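Phosphonate monoester hydrolase (Ruegeria pomeroyi, PDB 4UPK) is an enzyme of the sulfatase family, within the alkaline phosphatase clan, whose alpha/beta fold is built around a large mixed sheet and whose assembly holds four chains. Local coordinates at residues T161-L165 and E166-P170; T238-R241 and P242-P245; E304-Q307 and T308-V312. One frame throughout, in Å; residues are numbered along the deposited sequence.

Contact 1 of 3, residues T161-L165 and E166-P170; sequences TEMRL and EMSYP
Glu-162 spreads its carboxylate across two successive backbone amides at the start of helix 169-177. Glu-162 OE1 accepts from Tyr-169 N at 3.0 Å and Glu-162 OE2 from Ser-168 N at 2.9 Å, both through syn lone pairs. The side chain leaves with CG opposite the backbone N (chi1 175°) and then bends sharply (chi2 -89°), which also brings Glu-162 OE2 to Arg-164 N, 3.1 Å away. This third bond is almost straight (176°) and meets the oxygen on its anti side.

Following the strand, the chain reverses in a type I turn from Arg-164 to Met-167. Arg-164 O receives Met-167 N at 2.9 Å and, from the opposite face of its carbonyl plane, Ser-168 OG at 2.8 Å. Ser-168 holds the N-cap position, yet its hydroxyl makes no capping bond.

Met-167, extended beyond CG, crosses Glu-162 at about a right angle, with Met-167 CB 3.3 Å from Glu-162 OE2. Its sulfur lies over one face of the Arg-164 guanidinium, displaced toward the rim, and that group pairs with Glu-159. Tyr-169 carries the contact to the second subunit, edge-to-face with Trp-228 of that chain.

With three amides gripping the carboxylate, a helix start beside it and the arginine nearby, Glu-162 is likely to be held ionised and fixed in rotation.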
# COMPACT_ATOMS: atom_id res chain seq x y z
N THR A 161 10.92 -6.52 25.57
CA THR A 161 10.33 -6.14 26.84
C THR A 161 9.64 -4.80 26.66
O THR A 161 10.29 -3.82 26.27
CB THR A 161 11.38 -6.07 27.95
OG1 THR A 161 12.04 -7.32 28.04
CG2 THR A 161 10.76 -5.70 29.34
N GLU A 162 8.33 -4.76 26.97
CA GLU A 162 7.51 -3.56 26.96
C GLU A 162 7.75 -2.84 28.29
O GLU A 162 7.56 -3.42 29.36
CB GLU A 162 6.01 -3.91 26.79
CG GLU A 162 5.06 -2.72 26.87
CD GLU A 162 4.54 -2.38 28.26
OE1 GLU A 162 3.97 -3.27 28.92
OE2 GLU A 162 4.72 -1.21 28.70
N MET A 163 8.13 -1.57 28.21
CA MET A 163 8.39 -0.77 29.40
C MET A 163 8.16 0.71 29.11
O MET A 163 9.09 1.52 29.09
CB MET A 163 9.77 -1.07 30.01
CG MET A 163 10.01 -0.39 31.37
SD MET A 163 10.08 -1.49 32.81
CE MET A 163 10.96 -2.66 32.23
N ARG A 164 6.88 1.04 28.91
CA ARG A 164 6.41 2.40 28.72
C ARG A 164 5.84 2.84 30.07
O ARG A 164 5.15 2.05 30.72
CB ARG A 164 5.31 2.46 27.63
CG ARG A 164 5.62 1.65 26.40
CD ARG A 164 4.34 1.29 25.68
NE ARG A 164 4.49 0.00 25.00
CZ ARG A 164 3.58 -0.52 24.18
NH1 ARG A 164 2.46 0.14 23.92
NH2 ARG A 164 3.79 -1.70 23.62
N LEU A 165 6.12 4.10 30.48
CA LEU A 165 5.71 4.69 31.74
C LEU A 165 4.24 4.51 32.12
O LEU A 165 3.95 4.09 33.24
CB LEU A 165 6.20 6.15 31.87
CG LEU A 165 5.85 6.91 33.17
CD1 LEU A 165 6.49 6.27 34.41
CD2 LEU A 165 6.24 8.38 33.04
N GLU A 166 3.32 4.75 31.20
CA GLU A 166 1.88 4.61 31.48
C GLU A 166 1.37 3.15 31.41
O GLU A 166 0.22 2.88 31.78
CB GLU A 166 1.03 5.55 30.59
CG GLU A 166 1.36 7.05 30.73
CD GLU A 166 1.34 7.68 32.12
OE1 GLU A 166 0.37 7.45 32.88
OE2 GLU A 166 2.30 8.42 32.45
N MET A 167 2.25 2.21 31.00
CA MET A 167 1.90 0.79 30.93
C MET A 167 2.77 -0.10 31.86
O MET A 167 2.37 -0.33 33.01
CB MET A 167 1.93 0.31 29.48
CG MET A 167 1.18 -0.96 29.27
SD MET A 167 0.98 -1.31 27.53
CE MET A 167 0.20 -2.90 27.64
N SER A 168 3.95 -0.56 31.37
CA SER A 168 4.92 -1.39 32.11
C SER A 168 4.29 -2.65 32.71
O SER A 168 4.52 -2.95 33.89
CB SER A 168 5.66 -0.56 33.16
OG SER A 168 6.49 0.40 32.52
N TYR A 169 3.51 -3.40 31.89
CA TYR A 169 2.84 -4.63 32.31
C TYR A 169 3.81 -5.71 32.81
O TYR A 169 3.56 -6.22 33.90
CB TYR A 169 1.80 -5.13 31.28
CG TYR A 169 0.48 -4.38 31.33
CD1 TYR A 169 0.37 -3.15 31.98
CD2 TYR A 169 -0.65 -4.88 30.70
CE1 TYR A 169 -0.82 -2.43 31.98
CE2 TYR A 169 -1.86 -4.18 30.72
CZ TYR A 169 -1.94 -2.95 31.35
OH TYR A 169 -3.13 -2.27 31.38
N PRO A 170 4.96 -5.99 32.13
CA PRO A 170 5.94 -6.95 32.68
C PRO A 170 6.43 -6.54 34.09
O PRO A 170 6.46 -7.38 34.97
CB PRO A 170 7.09 -6.91 31.65
CG PRO A 170 6.42 -6.51 30.37
CD PRO A 170 5.42 -5.50 30.80

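Contact 2 of 3, residues T238-R241 and P242-P245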
# COMPACT_ATOMS: atom_id res chain seq x y z
N THR A 238 16.07 1.60 26.80
CA THR A 238 15.52 2.89 27.20
C THR A 238 15.08 2.97 28.67
O THR A 238 14.03 2.45 29.05
CB THR A 238 14.37 3.26 26.25
OG1 THR A 238 13.35 2.27 26.39
CG2 THR A 238 14.80 3.38 24.78
N TYR A 239 15.88 3.67 29.47
CA TYR A 239 15.62 3.90 30.88
C TYR A 239 14.84 5.19 31.04
O TYR A 239 15.29 6.24 30.59
CB TYR A 239 16.93 4.03 31.67
CG TYR A 239 17.77 2.77 31.70
CD1 TYR A 239 17.45 1.72 32.56
CD2 TYR A 239 18.91 2.64 30.90
CE1 TYR A 239 18.23 0.57 32.63
CE2 TYR A 239 19.71 1.50 30.97
CZ TYR A 239 19.37 0.47 31.84
OH TYR A 239 20.14 -0.66 31.95
N ILE A 240 13.68 5.10 31.68
CA ILE A 240 12.82 6.23 31.97
C ILE A 240 13.44 7.13 33.03
O ILE A 240 13.43 8.34 32.88
CB ILE A 240 11.36 5.79 32.32
CG1 ILE A 240 10.38 7.00 32.39
CG2 ILE A 240 11.27 4.90 33.57
CD1 ILE A 240 10.23 7.76 31.01
N ARG A 241 14.01 6.51 34.10
CA ARG A 241 14.67 7.17 35.21
C ARG A 241 15.97 7.84 34.78
O ARG A 241 16.68 7.27 33.96
CB ARG A 241 14.94 6.17 36.35
CG ARG A 241 13.70 5.50 36.93
CD ARG A 241 12.62 6.46 37.33
NE ARG A 241 11.54 5.78 38.03
CZ ARG A 241 10.61 6.38 38.77
NH1 ARG A 241 10.64 7.70 38.95
NH2 ARG A 241 9.66 5.67 39.35
N PRO A 242 16.31 9.05 35.32
CA PRO A 242 15.54 9.90 36.27
C PRO A 242 14.39 10.62 35.58
O PRO A 242 14.58 11.22 34.52
CB PRO A 242 16.62 10.86 36.80
CG PRO A 242 17.55 11.05 35.61
CD PRO A 242 17.58 9.71 34.91
N HIS A 243 13.17 10.49 36.11
CA HIS A 243 11.97 11.07 35.47
C HIS A 243 10.82 11.04 36.49
O HIS A 243 10.75 10.07 37.25
CB HIS A 243 11.56 10.21 34.25
CG HIS A 243 10.52 10.77 33.33
ND1 HIS A 243 9.17 10.76 33.66
CD2 HIS A 243 10.65 11.19 32.05
CE1 HIS A 243 8.54 11.27 32.61
NE2 HIS A 243 9.39 11.54 31.61
N PRO A 244 9.92 12.07 36.52
CA PRO A 244 8.79 12.04 37.46
C PRO A 244 7.86 10.83 37.20
O PRO A 244 7.85 10.32 36.08
CB PRO A 244 8.07 13.38 37.19
CG PRO A 244 8.50 13.81 35.84
CD PRO A 244 9.89 13.31 35.69
N PRO A 245 7.06 10.34 38.18
CA PRO A 245 6.94 10.78 39.59
C PRO A 245 8.20 10.41 40.32
O PRO A 245 8.58 9.24 40.36
CB PRO A 245 5.70 10.02 40.10
CG PRO A 245 5.03 9.42 38.88
CD PRO A 245 6.17 9.20 37.92
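His-243, whose ring lies against Ile-240, makes the shortest polar bond here: His-243 ND1 donates to Pro-244 O at 2.8 Å. The acceptor lies in the ring plane and offers a lone pair in its own carbonyl plane, a geometry that should restrain imidazole rotation.

Over one face of that ring lies Ile-240, its CD1 3.8 Å from the His-243 ring centroid and only 16° off the normal, a CH-pi contact displaced toward the rim. With CG opposite the backbone N (chi1 -169°), the ring is turned to the isoleucine. The bond to CB itself points toward residues 238-241, leaving His-243 CB 3.0 Å from Ile-240 O.

Arg-241 reaches along the loop: Arg-241 NH1 donates to Pro-245 O at 2.9 Å, nearly straight and in the guanidinium plane, although the nitrogen stands above the carbonyl plane of Pro-245; His-243 O is equally close to this nitrogen. Arg-241 NE forms a salt bridge with Asp-213 of helix 213-224, its strongest polar partner.

Cis peptides precede Pro-242 and Pro-245 and shape the chain. The arrangement is a loop leaving the C-terminal end of strand 234-239, a parallel strand of the central sheet in the alpha/beta fold of the sulfatase family.

Contact 3 of 3, residues E304-Q307 and T308-V312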
# COMPACT_ATOMS: atom_id res chain seq x y z
N GLU A 304 13.38 23.80 50.43
CA GLU A 304 13.46 22.44 51.02
C GLU A 304 12.86 21.42 50.05
O GLU A 304 13.47 20.38 49.82
CB GLU A 304 12.76 22.37 52.38
CG GLU A 304 13.05 21.09 53.14
CD GLU A 304 12.32 20.88 54.46
OE1 GLU A 304 11.90 21.88 55.09
OE2 GLU A 304 12.21 19.71 54.89
N THR A 305 11.68 21.73 49.48
CA THR A 305 10.99 20.90 48.51
C THR A 305 11.84 20.74 47.23
O THR A 305 12.12 19.61 46.83
CB THR A 305 9.61 21.50 48.23
OG1 THR A 305 8.78 21.32 49.37
CG2 THR A 305 8.94 20.92 46.98
N ILE A 306 12.23 21.87 46.62
CA ILE A 306 13.02 21.92 45.38
C ILE A 306 14.30 21.10 45.48
O ILE A 306 14.56 20.28 44.59
CB ILE A 306 13.24 23.41 44.92
CG1 ILE A 306 11.90 24.03 44.43
CG2 ILE A 306 14.32 23.54 43.85
CD1 ILE A 306 11.81 25.57 44.63
N GLN A 307 15.06 21.26 46.58
CA GLN A 307 16.32 20.54 46.82
C GLN A 307 16.14 19.03 47.04
O GLN A 307 17.01 18.24 46.67
CB GLN A 307 17.14 21.21 47.94
CG GLN A 307 17.59 22.64 47.61
CD GLN A 307 18.55 22.75 46.45
OE1 GLN A 307 18.15 22.84 45.30
NE2 GLN A 307 19.83 22.79 46.74
N THR A 308 14.99 18.64 47.62
CA THR A 308 14.63 17.24 47.88
C THR A 308 14.39 16.51 46.57
O THR A 308 14.97 15.44 46.37
CB THR A 308 13.49 17.15 48.92
OG1 THR A 308 13.91 17.83 50.11
CG2 THR A 308 13.13 15.73 49.26
N LEU A 309 13.59 17.11 45.68
CA LEU A 309 13.29 16.61 44.35
C LEU A 309 14.58 16.46 43.55
O LEU A 309 14.77 15.45 42.87
CB LEU A 309 12.35 17.60 43.63
CG LEU A 309 10.86 17.26 43.66
CD1 LEU A 309 10.26 17.49 45.03
CD2 LEU A 309 10.12 18.03 42.61
N ARG A 310 15.48 17.46 43.66
CA ARG A 310 16.80 17.52 43.02
C ARG A 310 17.70 16.38 43.52
O ARG A 310 18.31 15.71 42.69
CB ARG A 310 17.43 18.91 43.24
CG ARG A 310 16.86 19.95 42.28
CD ARG A 310 17.16 21.40 42.64
NE ARG A 310 18.59 21.76 42.56
CZ ARG A 310 19.21 22.15 41.45
NH1 ARG A 310 18.55 22.24 40.30
NH2 ARG A 310 20.51 22.47 41.49
N ALA A 311 17.69 16.09 44.85
CA ALA A 311 18.44 14.98 45.46
C ALA A 311 17.88 13.60 45.01
O ALA A 311 18.67 12.68 44.79
CB ALA A 311 18.42 15.09 46.98
N VAL A 312 16.54 13.47 44.91
CA VAL A 312 15.86 12.24 44.47
C VAL A 312 16.21 11.93 43.01
O VAL A 312 16.56 10.79 42.70
CB VAL A 312 14.32 12.28 44.74
CG1 VAL A 312 13.59 11.10 44.06
CG2 VAL A 312 14.04 12.29 46.25
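Thr-308 and Glu-304 meet one turn apart in the first turns of the long alpha-helix 303-333, where the regular i to i+4 ladder is supplemented by side chains. Glu-304 O takes two donors from the same residue: Thr-308 OG1 at 2.6 Å and Thr-308 N at 3.2 Å, arriving from opposite faces of the carbonyl plane. The threonine hydroxyl can do this because OG1 lies opposite its own carbonyl carbon (chi1 -57°), folded back toward the preceding turn, while CG2 takes the place opposite the backbone N.

The tight part of the contact is this polar grip together with the approach of Leu-309 to Thr-305 O. Leu-309 N donates to that oxygen at 3.1 Å in a nearly straight bond, and Leu-309 CD1 presses on Thr-305 O at 3.3 Å. The side chains alongside touch more lightly, Thr-305 CG2 and Leu-309 CD1 being 4.2 Å apart. Ile-306 likewise lies beside Arg-310, its CG2 against the aliphatic CD of the arginine at 3.8 Å.

Glu-304 marks the contrasting side. Its CB is directed away from the following turn, and the extended chain lies exposed to solvent, so its part in the contact is played by the backbone carbonyl.

On the buried flank Gln-307 and Arg-310 run side by side, their amide and guanidinium planes only 14° apart. Both are engaged beyond the helix: Gln-307 NE2 and Arg-310 NH2 bond to the same carbonyl, Pro-262 O, and Arg-310 NH1 bonds to Leu-352 O. The bend of Gln-307 at chi2 leaves its other amide atom turned to the arginine, with Gln-307 OE1 3.0 Å from Arg-310 NE.

Overall arrangement
Contacts 1 and 2 adjoin at one end of the same mixed sheet, their centres 12 Å apart. They touch directly through the leucine of the turn: Leu-165 CD2 packs against His-243 CE1 at 3.7 Å. Helix 213-224 serves both, with Phe-216 against Met-163 and Pro-170, and Thr-214 against Tyr-239 and Arg-241. Contact 3 stands further out, its centre 16 Å from that of contact 2 and 27 Å from that of contact 1. Its nearest atoms remain about 6 Å from contact 2 and about 13 Å from contact 1, yet helix 303-333 continues inward, where Tyr-313 and Val-320 pack on Pro-242 and Arg-241.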